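Local coordinates for pyocin-S2 (PDB 5ODW), which breaks down chromosomal DNA and inhibits lipid synthesis in sensitive cells, and is represented here by its largely helical N-terminal part, at residues C[50-55]-C[137-142]; C[58-62]-C[163-167]; C[99-103]-C[186-190]. One frame throughout, in Å; residues are numbered along the deposited sequence.

Contact 1 of 3, residues C[50-55]-C[137-142]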
loop_
_atom_site.group_PDB
_atom_site.type_symbol
_atom_site.label_atom_id
_atom_site.label_comp_id
_atom_site.label_asym_id
_atom_site.label_seq_id
_atom_site.Cartn_x
_atom_site.Cartn_y
_atom_site.Cartn_z
ATOM N N GLY C 50 -12.824 -16.084 13.979
ATOM C CA GLY C 50 -14.174 -16.083 13.423
ATOM C C GLY C 50 -14.672 -17.477 13.107
ATOM O O GLY C 50 -15.821 -17.824 13.405
ATOM N N MET C 51 -13.778 -18.286 12.524
ATOM C CA MET C 51 -14.026 -19.675 12.160
ATOM C C MET C 51 -14.161 -20.542 13.413
ATOM O O MET C 51 -15.056 -21.396 13.473
ATOM C CB MET C 51 -12.931 -20.186 11.207
ATOM C CG MET C 51 -13.044 -19.642 9.751
ATOM S SD MET C 51 -14.705 -19.398 9.000
ATOM C CE MET C 51 -15.248 -21.091 8.790
ATOM N N GLN C 52 -13.298 -20.261 14.434
ATOM C CA GLN C 52 -13.231 -20.869 15.773
ATOM C C GLN C 52 -14.539 -20.592 16.542
ATOM O O GLN C 52 -15.056 -21.502 17.192
ATOM C CB GLN C 52 -12.031 -20.275 16.536
ATOM C CG GLN C 52 -11.748 -20.865 17.915
ATOM C CD GLN C 52 -10.918 -19.917 18.764
ATOM O OE1 GLN C 52 -9.784 -19.540 18.407
ATOM N NE2 GLN C 52 -11.468 -19.502 19.910
ATOM N N GLU C 53 -15.065 -19.346 16.477
ATOM C CA GLU C 53 -16.302 -18.945 17.158
ATOM C C GLU C 53 -17.530 -19.556 16.494
ATOM O O GLU C 53 -18.508 -19.869 17.186
ATOM C CB GLU C 53 -16.434 -17.413 17.251
ATOM C CG GLU C 53 -15.477 -16.733 18.223
ATOM C CD GLU C 53 -15.468 -17.303 19.626
ATOM O OE1 GLU C 53 -16.511 -17.208 20.316
ATOM O OE2 GLU C 53 -14.423 -17.865 20.031
ATOM N N TYR C 54 -17.472 -19.733 15.152
ATOM C CA TYR C 54 -18.529 -20.334 14.339
ATOM C C TYR C 54 -18.688 -21.792 14.704
ATOM O O TYR C 54 -19.799 -22.225 14.986
ATOM C CB TYR C 54 -18.219 -20.194 12.839
ATOM C CG TYR C 54 -19.316 -20.739 11.943
ATOM C CD1 TYR C 54 -19.368 -22.093 11.619
ATOM C CD2 TYR C 54 -20.306 -19.904 11.428
ATOM C CE1 TYR C 54 -20.395 -22.610 10.840
ATOM C CE2 TYR C 54 -21.323 -20.405 10.620
ATOM C CZ TYR C 54 -21.365 -21.760 10.336
ATOM O OH TYR C 54 -22.355 -22.271 9.541
ATOM N N ARG C 55 -17.590 -22.551 14.677
ATOM C CA ARG C 55 -17.572 -23.974 15.006
ATOM C C ARG C 55 -18.137 -24.225 16.431
ATOM O O ARG C 55 -18.921 -25.168 16.606
ATOM C CB ARG C 55 -16.153 -24.555 14.808
ATOM C CG ARG C 55 -15.768 -24.722 13.334
ATOM C CD ARG C 55 -14.329 -25.145 13.139
ATOM N NE ARG C 55 -13.450 -23.981 12.989
ATOM C CZ ARG C 55 -12.152 -24.045 12.702
ATOM N NH1 ARG C 55 -11.566 -25.221 12.505
ATOM N NH2 ARG C 55 -11.430 -22.935 12.613
ATOM N N SER C 137 -24.184 -22.465 4.986
ATOM C CA SER C 137 -23.779 -21.497 6.025
ATOM C C SER C 137 -22.275 -21.389 6.306
ATOM O O SER C 137 -21.789 -20.264 6.347
ATOM C CB SER C 137 -24.520 -21.743 7.337
ATOM O OG SER C 137 -24.175 -20.795 8.337
ATOM N N GLU C 138 -21.563 -22.485 6.554
ATOM C CA GLU C 138 -20.125 -22.384 6.847
ATOM C C GLU C 138 -19.280 -21.851 5.689
ATOM O O GLU C 138 -18.389 -21.035 5.889
ATOM C CB GLU C 138 -19.555 -23.698 7.389
ATOM C CG GLU C 138 -18.118 -23.569 7.876
ATOM C CD GLU C 138 -17.736 -24.615 8.904
ATOM O OE1 GLU C 138 -16.547 -24.687 9.268
ATOM O OE2 GLU C 138 -18.623 -25.360 9.356
ATOM N N SER C 139 -19.559 -22.325 4.481
ATOM C CA SER C 139 -18.870 -21.850 3.281
ATOM C C SER C 139 -19.121 -20.369 2.976
ATOM O O SER C 139 -18.208 -19.639 2.613
ATOM C CB SER C 139 -19.295 -22.690 2.082
ATOM O OG SER C 139 -19.512 -24.034 2.469
ATOM N N MET C 140 -20.377 -19.955 3.116
ATOM C CA MET C 140 -20.846 -18.572 2.912
ATOM C C MET C 140 -20.204 -17.595 3.912
ATOM O O MET C 140 -19.761 -16.516 3.512
ATOM C CB MET C 140 -22.378 -18.535 3.047
ATOM C CG MET C 140 -23.003 -17.204 2.713
ATOM S SD MET C 140 -24.718 -17.103 3.264
ATOM C CE MET C 140 -24.978 -15.338 3.159
ATOM N N TYR C 141 -20.180 -17.980 5.209
ATOM C CA TYR C 141 -19.616 -17.222 6.329
ATOM C C TYR C 141 -18.138 -16.924 6.102
ATOM O O TYR C 141 -17.720 -15.768 6.189
ATOM C CB TYR C 141 -19.845 -17.991 7.647
ATOM C CG TYR C 141 -19.207 -17.411 8.897
ATOM C CD1 TYR C 141 -19.809 -16.364 9.590
ATOM C CD2 TYR C 141 -18.073 -17.995 9.459
ATOM C CE1 TYR C 141 -19.262 -15.871 10.776
ATOM C CE2 TYR C 141 -17.522 -17.514 10.644
ATOM C CZ TYR C 141 -18.126 -16.459 11.306
ATOM O OH TYR C 141 -17.590 -15.992 12.484
ATOM N N GLN C 142 -17.361 -17.959 5.784
ATOM C CA GLN C 142 -15.931 -17.842 5.538
ATOM C C GLN C 142 -15.660 -16.938 4.339
ATOM O O GLN C 142 -14.717 -16.161 4.395
ATOM C CB GLN C 142 -15.293 -19.224 5.355
ATOM C CG GLN C 142 -13.772 -19.201 5.413
ATOM C CD GLN C 142 -13.142 -20.463 4.910
ATOM O OE1 GLN C 142 -12.398 -21.139 5.625
ATOM N NE2 GLN C 142 -13.421 -20.809 3.666
#

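Contact 2 of 3, residues C[58-62]-C[163-167]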
loop_
_atom_site.group_PDB
_atom_site.type_symbol
_atom_site.label_atom_id
_atom_site.label_comp_id
_atom_site.label_asym_id
_atom_site.label_seq_id
_atom_site.Cartn_x
_atom_site.Cartn_y
_atom_site.Cartn_z
ATOM N N ARG C 58 -22.119 -23.219 16.205
ATOM C CA ARG C 58 -22.791 -24.132 15.275
ATOM C C ARG C 58 -23.079 -25.469 15.927
ATOM O O ARG C 58 -24.206 -25.929 15.792
ATOM C CB ARG C 58 -22.027 -24.282 13.938
ATOM C CG ARG C 58 -22.681 -25.196 12.882
ATOM C CD ARG C 58 -23.867 -24.590 12.137
ATOM N NE ARG C 58 -24.626 -25.610 11.410
ATOM C CZ ARG C 58 -24.756 -25.674 10.088
ATOM N NH1 ARG C 58 -24.171 -24.771 9.310
ATOM N NH2 ARG C 58 -25.476 -26.640 9.534
ATOM N N SER C 59 -22.126 -26.070 16.673
ATOM C CA SER C 59 -22.368 -27.353 17.366
ATOM C C SER C 59 -23.517 -27.290 18.423
ATOM O O SER C 59 -24.429 -28.123 18.371
ATOM C CB SER C 59 -21.083 -27.903 17.973
ATOM O OG SER C 59 -20.345 -26.867 18.595
ATOM N N THR C 60 -23.508 -26.251 19.303
ATOM C CA THR C 60 -24.520 -25.997 20.345
ATOM C C THR C 60 -25.922 -25.727 19.812
ATOM O O THR C 60 -26.893 -25.903 20.548
ATOM C CB THR C 60 -24.096 -24.864 21.265
ATOM O OG1 THR C 60 -23.504 -23.851 20.468
ATOM C CG2 THR C 60 -23.116 -25.316 22.335
ATOM N N LEU C 61 -26.020 -25.286 18.552
ATOM C CA LEU C 61 -27.257 -24.987 17.842
ATOM C C LEU C 61 -27.748 -26.249 17.100
ATOM O O LEU C 61 -28.958 -26.511 17.059
ATOM C CB LEU C 61 -26.949 -23.862 16.855
ATOM C CG LEU C 61 -28.112 -23.123 16.222
ATOM C CD1 LEU C 61 -28.614 -22.005 17.130
ATOM C CD2 LEU C 61 -27.677 -22.495 14.913
ATOM N N ASP C 62 -26.803 -27.041 16.535
ATOM C CA ASP C 62 -27.077 -28.302 15.821
ATOM C C ASP C 62 -27.492 -29.427 16.767
ATOM O O ASP C 62 -28.370 -30.221 16.422
ATOM C CB ASP C 62 -25.847 -28.766 15.009
ATOM C CG ASP C 62 -25.490 -27.916 13.815
ATOM O OD1 ASP C 62 -26.276 -27.007 13.478
ATOM O OD2 ASP C 62 -24.407 -28.134 13.241
ATOM N N LEU C 163 -30.140 -19.543 11.284
ATOM C CA LEU C 163 -30.125 -20.997 11.456
ATOM C C LEU C 163 -31.039 -21.381 12.606
ATOM O O LEU C 163 -31.543 -22.500 12.626
ATOM C CB LEU C 163 -28.704 -21.521 11.707
ATOM C CG LEU C 163 -27.710 -21.353 10.556
ATOM C CD1 LEU C 163 -26.337 -21.767 10.975
ATOM C CD2 LEU C 163 -28.109 -22.175 9.357
ATOM N N ALA C 164 -31.257 -20.455 13.571
ATOM C CA ALA C 164 -32.182 -20.665 14.689
ATOM C C ALA C 164 -33.579 -20.759 14.061
ATOM O O ALA C 164 -34.295 -21.718 14.340
ATOM C CB ALA C 164 -32.112 -19.502 15.680
ATOM N N LYS C 165 -33.893 -19.852 13.135
ATOM C CA LYS C 165 -35.159 -19.872 12.387
ATOM C C LYS C 165 -35.325 -21.094 11.451
ATOM O O LYS C 165 -36.399 -21.679 11.379
ATOM C CB LYS C 165 -35.330 -18.571 11.607
ATOM C CG LYS C 165 -35.654 -17.374 12.481
ATOM C CD LYS C 165 -35.547 -16.080 11.700
ATOM C CE LYS C 165 -35.958 -14.883 12.541
ATOM N NZ LYS C 165 -37.436 -14.735 12.633
ATOM N N ALA C 166 -34.263 -21.452 10.730
ATOM C CA ALA C 166 -34.221 -22.635 9.853
ATOM C C ALA C 166 -34.583 -23.934 10.610
ATOM O O ALA C 166 -35.405 -24.735 10.150
ATOM C CB ALA C 166 -32.833 -22.759 9.237
ATOM N N TYR C 167 -33.950 -24.121 11.772
ATOM C CA TYR C 167 -34.172 -25.253 12.649
ATOM C C TYR C 167 -35.532 -25.147 13.336
ATOM O O TYR C 167 -36.120 -26.185 13.634
ATOM C CB TYR C 167 -33.020 -25.402 13.672
ATOM C CG TYR C 167 -31.692 -25.843 13.082
ATOM C CD1 TYR C 167 -31.643 -26.711 11.994
ATOM C CD2 TYR C 167 -30.487 -25.432 13.642
ATOM C CE1 TYR C 167 -30.427 -27.114 11.443
ATOM C CE2 TYR C 167 -29.264 -25.835 13.103
ATOM C CZ TYR C 167 -29.242 -26.675 12.004
ATOM O OH TYR C 167 -28.060 -27.080 11.456
#

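Contact 3 of 3, residues C[99-103]-C[186-190]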
loop_
_atom_site.group_PDB
_atom_site.type_symbol
_atom_site.label_atom_id
_atom_site.label_comp_id
_atom_site.label_asym_id
_atom_site.label_seq_id
_atom_site.Cartn_x
_atom_site.Cartn_y
_atom_site.Cartn_z
ATOM N N ILE C 99 -63.068 -34.210 25.498
ATOM C CA ILE C 99 -62.479 -34.542 24.193
ATOM C C ILE C 99 -62.590 -33.331 23.255
ATOM O O ILE C 99 -61.597 -32.953 22.629
ATOM C CB ILE C 99 -63.121 -35.843 23.632
ATOM C CG1 ILE C 99 -62.445 -37.075 24.263
ATOM C CG2 ILE C 99 -63.089 -35.917 22.106
ATOM C CD1 ILE C 99 -63.200 -38.415 24.106
ATOM N N ARG C 100 -63.790 -32.714 23.196
ATOM C CA ARG C 100 -64.103 -31.510 22.400
ATOM C C ARG C 100 -63.277 -30.324 22.887
ATOM O O ARG C 100 -62.796 -29.554 22.049
ATOM C CB ARG C 100 -65.611 -31.185 22.461
ATOM C CG ARG C 100 -66.020 -29.744 22.112
ATOM C CD ARG C 100 -67.486 -29.459 22.431
ATOM N NE ARG C 100 -67.785 -29.570 23.865
ATOM C CZ ARG C 100 -67.755 -28.556 24.726
ATOM N NH1 ARG C 100 -67.460 -27.331 24.311
ATOM N NH2 ARG C 100 -68.029 -28.757 26.003
ATOM N N ASP C 101 -63.125 -30.175 24.233
ATOM C CA ASP C 101 -62.337 -29.107 24.848
ATOM C C ASP C 101 -60.850 -29.295 24.525
ATOM O O ASP C 101 -60.179 -28.328 24.166
ATOM C CB ASP C 101 -62.567 -29.052 26.371
ATOM C CG ASP C 101 -63.850 -28.381 26.833
ATOM O OD1 ASP C 101 -64.338 -27.473 26.125
ATOM O OD2 ASP C 101 -64.337 -28.728 27.930
ATOM N N GLU C 102 -60.361 -30.552 24.624
ATOM C CA GLU C 102 -58.986 -30.991 24.341
ATOM C C GLU C 102 -58.649 -30.779 22.872
ATOM O O GLU C 102 -57.551 -30.318 22.582
ATOM C CB GLU C 102 -58.837 -32.476 24.687
ATOM C CG GLU C 102 -57.428 -32.987 24.922
ATOM C CD GLU C 102 -57.414 -34.422 25.431
ATOM O OE1 GLU C 102 -58.371 -35.177 25.134
ATOM O OE2 GLU C 102 -56.448 -34.792 26.136
ATOM N N LYS C 103 -59.585 -31.108 21.946
ATOM C CA LYS C 103 -59.339 -30.918 20.522
ATOM C C LYS C 103 -59.035 -29.454 20.219
ATOM O O LYS C 103 -58.026 -29.187 19.561
ATOM C CB LYS C 103 -60.470 -31.470 19.632
ATOM C CG LYS C 103 -60.051 -31.579 18.150
ATOM C CD LYS C 103 -61.183 -32.020 17.240
ATOM C CE LYS C 103 -61.023 -31.516 15.825
ATOM N NZ LYS C 103 -61.526 -30.125 15.666
ATOM N N LEU C 186 -58.654 -37.455 17.961
ATOM C CA LEU C 186 -59.624 -36.828 18.861
ATOM C C LEU C 186 -61.065 -36.891 18.314
ATOM O O LEU C 186 -61.962 -37.268 19.084
ATOM C CB LEU C 186 -59.226 -35.398 19.284
ATOM C CG LEU C 186 -57.995 -35.289 20.217
ATOM C CD1 LEU C 186 -57.357 -33.931 20.123
ATOM C CD2 LEU C 186 -58.324 -35.610 21.657
ATOM N N GLU C 187 -61.266 -36.537 17.051
ATOM C CA GLU C 187 -62.583 -36.597 16.430
ATOM C C GLU C 187 -63.077 -38.038 16.368
ATOM O O GLU C 187 -64.267 -38.304 16.500
ATOM C CB GLU C 187 -62.599 -35.924 15.054
ATOM C CG GLU C 187 -61.526 -36.400 14.096
ATOM C CD GLU C 187 -61.231 -35.375 13.020
ATOM O OE1 GLU C 187 -61.805 -34.269 13.084
ATOM O OE2 GLU C 187 -60.421 -35.669 12.117
ATOM N N ASN C 188 -62.159 -38.974 16.149
ATOM C CA ASN C 188 -62.534 -40.377 16.074
ATOM C C ASN C 188 -63.164 -40.810 17.388
ATOM O O ASN C 188 -64.188 -41.485 17.392
ATOM C CB ASN C 188 -61.298 -41.245 15.839
ATOM C CG ASN C 188 -60.728 -41.099 14.446
ATOM O OD1 ASN C 188 -61.219 -40.314 13.637
ATOM N ND2 ASN C 188 -59.683 -41.861 14.159
ATOM N N LYS C 189 -62.552 -40.424 18.503
ATOM C CA LYS C 189 -63.098 -40.760 19.804
ATOM C C LYS C 189 -64.444 -40.072 19.981
ATOM O O LYS C 189 -65.405 -40.675 20.444
ATOM C CB LYS C 189 -62.147 -40.319 20.912
ATOM C CG LYS C 189 -60.912 -41.186 21.075
ATOM C CD LYS C 189 -60.092 -40.715 22.264
ATOM C CE LYS C 189 -58.819 -41.525 22.433
ATOM N NZ LYS C 189 -58.014 -41.043 23.590
ATOM N N ALA C 190 -64.505 -38.809 19.578
ATOM C CA ALA C 190 -65.727 -38.017 19.687
ATOM C C ALA C 190 -66.893 -38.602 18.915
ATOM O O ALA C 190 -67.987 -38.723 19.486
ATOM C CB ALA C 190 -65.474 -36.588 19.255
#

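Contact 1 of 3, residues C[50-55]-C[137-142]
Two tyrosines, Tyr-54 and Tyr-141, slide past one another to lock an antiparallel helix pair. The axes of the two segments approach to 11.1 Å at an angle of 156°. Tyr-54 CG lies anti to the backbone N (chi1 -177°), carrying the ring across until its OH lies 2.6 Å from Ser-137 OG, a hydrogen bond with either hydroxyl as possible donor. Tyr-141 returns the gesture: its OH donates to Gly-50 O at 2.7 Å, entering from the face opposite the helical Tyr-54 N, so this carbonyl is gripped by two donors. Between these bonds the rings overlap obliquely, planes 33° apart; Tyr-54 CD2 lies over one face of the Tyr-141 ring, off toward its rim, 3.5 Å from Tyr-141 CD2. Met-51, bent at chi2 and chi3, brings SD to the edge of the Tyr-141 ring, 3.7 Å from CD2, a Met-aromatic contact. Farther out along the Tyr-54 ring, Glu-138 OE2 sits obliquely 3.6 Å from Tyr-54 CE1. Met-51 and Gln-142 each pack on an aromatic side chain of the other protein's chain. Helix 153-204 closes the interface: His-159 bonds Ser-137 OG and meets Tyr-141 edge-to-face, while Met-160 packs on Tyr-54.

Contact 2 of 3, residues C[58-62]-C[163-167]
A polar cluster of Arg-58, Asp-62 and Tyr-167, laid beside a leucine contact, joins two helices that run nearly parallel, at 20°, the segment axes approaching to 11.0 Å. At its centre, Asp-62 OD1 accepts from Tyr-167 OH, 2.7 Å away and above the carboxylate plane. The same oxygen offers its syn lone pair to Arg-58 NE at 3.0 Å, a fairly straight bond (155° at the hydrogen) that is also a salt bridge between residues one helical turn apart. Arg-58 can do this because its chain bends at chi2 (77°), bringing the carboxylate to the edge of the guanidinium. From there NH2 makes a weak bond of 3.3 Å to Tyr-167 OH, so both partners of the ion pair approach the phenol, probably favouring its role as donor to the aspartate. Beside the polar atoms, Leu-61 CD2 packs 3.5 Å from Leu-163 CB and 4.1 Å from Tyr-167 CE2, while the aliphatic part of Arg-58 crosses Leu-163 at about a right angle, Arg-58 CD 3.9 Å from Leu-163 CD1. Outside the pair, Arg-58 NH1 bonds Pro-134 O and Tyr-54 OH, and His-65 stacks on the Tyr-167 ring. This is an i to i+4 salt bridge on helix 47-70 joined by a tyrosine of helix 153-204, next to an apolar contact, at a partly buried parallel helix-helix contact in this helical domain.

Contact 3 of 3, residues C[99-103]-C[186-190]
Ile-99 turns CG1 back beside its backbone N (chi1 -82°), which leaves the CG2 branch anti to that N and aimed into the facing helix. Leu-186 similarly has CG anti to its carbonyl carbon (chi1 -69°), and its two methyls spread over the next turn of helix 96-121. This gives an apolar seam with no hydrogen bond across it. Ile-99 CG2 rests 3.5 Å from Leu-186 O and 3.8 Å from Ala-190 CB, while its other branch ends with CD1 3.9 Å from Lys-189 CB, the two side chains crossing at about a right angle. One turn further along, Leu-186 CD1 lies against the backbone of Lys-103, 3.6 Å from CA, and its CD2 meets Glu-102 OE1 at 3.5 Å. Charged groups flank this seam without pairing across it. Lys-103 passes its aliphatic chain over Leu-186, and its CE comes within 4.0 Å of Glu-187 OE1. Lys-103 NZ stays 4.9 Å from Glu-187 OE1, too far for a bond though the opposite charges probably attract weakly; NZ is instead tied by a salt bridge to Asp-107. Leu-193, further along helix 153-204, continues the apolar surface against Ile-99. Lys-103, Glu-187 and Lys-189 lie at the margins while Glu-102 is buried against Leu-186. With segment axes approaching to 9.6 Å at 163°, this is an antiparallel helix-helix packing in an elongated helical bundle.

After a two-stranded antiparallel sheet (12-14 and 24-26) the chain forms helix 47-70, whose segments 50-55 and 58-62 wait for partners much later in sequence. Helix 72-86 follows, then helix 96-121 with segment 99-103. Contact 1 closes first, when helix 133-148 returns to 50-55; the long helix 153-204 then closes contact 2 at 163-167 and contact 3 at 186-190. Each loop opens before the previous one shuts, so all three cross and none nests. Contacts 1 and 2 adjoin, with Ser-137 touching both Arg-58 and Leu-163, and tie three helices together. Contact 3 lies across the chain's centre from contact 1, its centre about 35 Å from that of contact 2, connected through helix 153-204.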